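Local atomic coordinates of putative hydrolase (Burkholderia cenocepacia, PDB entry 4X00), a protein that is probably a hydrolase of the alpha/beta-hydrolase fold, thought to act as an aryl esterase. Residues T184-S187 and L188-N192. Residues are numbered along the deposited sequence; the frame is centred on the assembly and turned at random.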
# COMPACT_ATOMS: atom_id res chain seq x y z
N THR A 184 -9.50 -13.32 15.62
CA THR A 184 -9.08 -14.27 14.61
C THR A 184 -8.44 -13.55 13.41
O THR A 184 -7.39 -13.96 12.89
CB THR A 184 -10.26 -15.16 14.18
OG1 THR A 184 -10.74 -15.87 15.32
CG2 THR A 184 -9.82 -16.17 13.15
N THR A 185 -9.04 -12.44 12.98
CA THR A 185 -8.45 -11.64 11.93
C THR A 185 -7.07 -11.12 12.33
O THR A 185 -6.12 -11.15 11.52
CB THR A 185 -9.35 -10.45 11.57
OG1 THR A 185 -10.60 -10.95 11.09
CG2 THR A 185 -8.72 -9.56 10.51
N PHE A 186 -6.95 -10.65 13.57
CA PHE A 186 -5.64 -10.20 14.03
C PHE A 186 -4.62 -11.34 13.96
O PHE A 186 -3.50 -11.14 13.50
CB PHE A 186 -5.73 -9.64 15.45
CG PHE A 186 -4.45 -8.97 15.90
CD1 PHE A 186 -4.19 -7.65 15.56
CD2 PHE A 186 -3.52 -9.67 16.63
CE1 PHE A 186 -3.01 -7.03 15.94
CE2 PHE A 186 -2.31 -9.07 17.00
CZ PHE A 186 -2.07 -7.74 16.67
N SER A 187 -5.02 -12.54 14.39
CA SER A 187 -4.07 -13.66 14.40
C SER A 187 -3.64 -14.01 12.96
O SER A 187 -2.49 -14.39 12.74
CB SER A 187 -4.68 -14.88 15.09
OG SER A 187 -5.63 -15.52 14.27
N LEU A 188 -4.55 -13.92 11.99
CA LEU A 188 -4.22 -14.21 10.59
C LEU A 188 -3.20 -13.19 10.10
O LEU A 188 -2.16 -13.53 9.51
CB LEU A 188 -5.48 -14.18 9.73
CG LEU A 188 -5.22 -14.37 8.25
CD1 LEU A 188 -4.61 -15.73 7.97
CD2 LEU A 188 -6.55 -14.18 7.47
N LEU A 189 -3.46 -11.91 10.38
CA LEU A 189 -2.55 -10.85 9.94
C LEU A 189 -1.22 -10.89 10.70
O LEU A 189 -0.20 -10.50 10.15
CB LEU A 189 -3.22 -9.47 10.08
CG LEU A 189 -4.41 -9.22 9.14
CD1 LEU A 189 -4.95 -7.82 9.38
CD2 LEU A 189 -3.97 -9.39 7.69
N LEU A 190 -1.23 -11.40 11.92
CA LEU A 190 0.01 -11.54 12.71
C LEU A 190 0.93 -12.60 12.09
O LEU A 190 2.13 -12.36 11.87
CB LEU A 190 -0.34 -11.90 14.15
CG LEU A 190 0.87 -11.90 15.09
CD1 LEU A 190 1.44 -10.49 15.23
CD2 LEU A 190 0.37 -12.44 16.43
N ALA A 191 0.37 -13.76 11.76
CA ALA A 191 1.14 -14.82 11.09
C ALA A 191 1.61 -14.34 9.71
O ALA A 191 2.76 -14.55 9.28
CB ALA A 191 0.30 -16.07 10.98
N ASN A 192 0.71 -13.64 9.01
CA ASN A 192 1.01 -13.04 7.73
C ASN A 192 2.21 -12.09 7.80
O ASN A 192 3.12 -12.12 6.93
CB ASN A 192 -0.26 -12.31 7.27
CG ASN A 192 -0.20 -11.77 5.85
OD1 ASN A 192 -0.08 -12.52 4.89
ND2 ASN A 192 -0.39 -10.45 5.72
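The ring of Phe186 receives Leu190, one helical turn on, at an oblique angle. Both methyls of Leu190 come up to the CE2 corner of the ring, CD2 of Leu190 marginally nearer at 4.3 Å from CE2 of Phe186. With CG anti to the backbone N (chi1 -171°), Phe186 carries its ring along the helix towards Leu190, whose forked end can cover that corner with two methyls. The ring also has a cation-pi partner in Arg174, so an aromatic side chain suits a place where hydrocarbon and a positive charge are both accommodated. Leu173 touches Phe186, Leu189 and Leu190, and this row of apolar side chains packs helix 183-194 against helix 162-174. Both helices lie in the long excursion between strands 132-136 and 222-227, where alpha/beta hydrolases commonly insert their cap.

A second i to i+4 pair, on a neighbouring side of the helix, is a lighter contact of one methyl with another: CG2 of Thr185 lies 4.3 Å from CD1 of Leu189. Partly exposed Thr185 can offer this methyl alongside its hydroxyl, whereas Leu189 is buried against Leu173 and Phe177, where a branched apolar chain fits. Regular helical bonds tie the two turns together, among them Leu189 N to Thr185 O at 3.0 Å, nearly straight at 168°, and Leu190 N to Phe186 O at 2.8 Å.

Thr184 O accepts the backbone bond from Leu188 N at 3.0 Å. In one of two modelled conformers, not necessarily its constant state, Ser187 adds a second donor: chi1 of 75° turns OG back to lie 2.7 Å from Thr184 O. Serine is short enough to return its hydroxyl to the carbonyl three residues earlier, and on this exposed face it can also meet solvent.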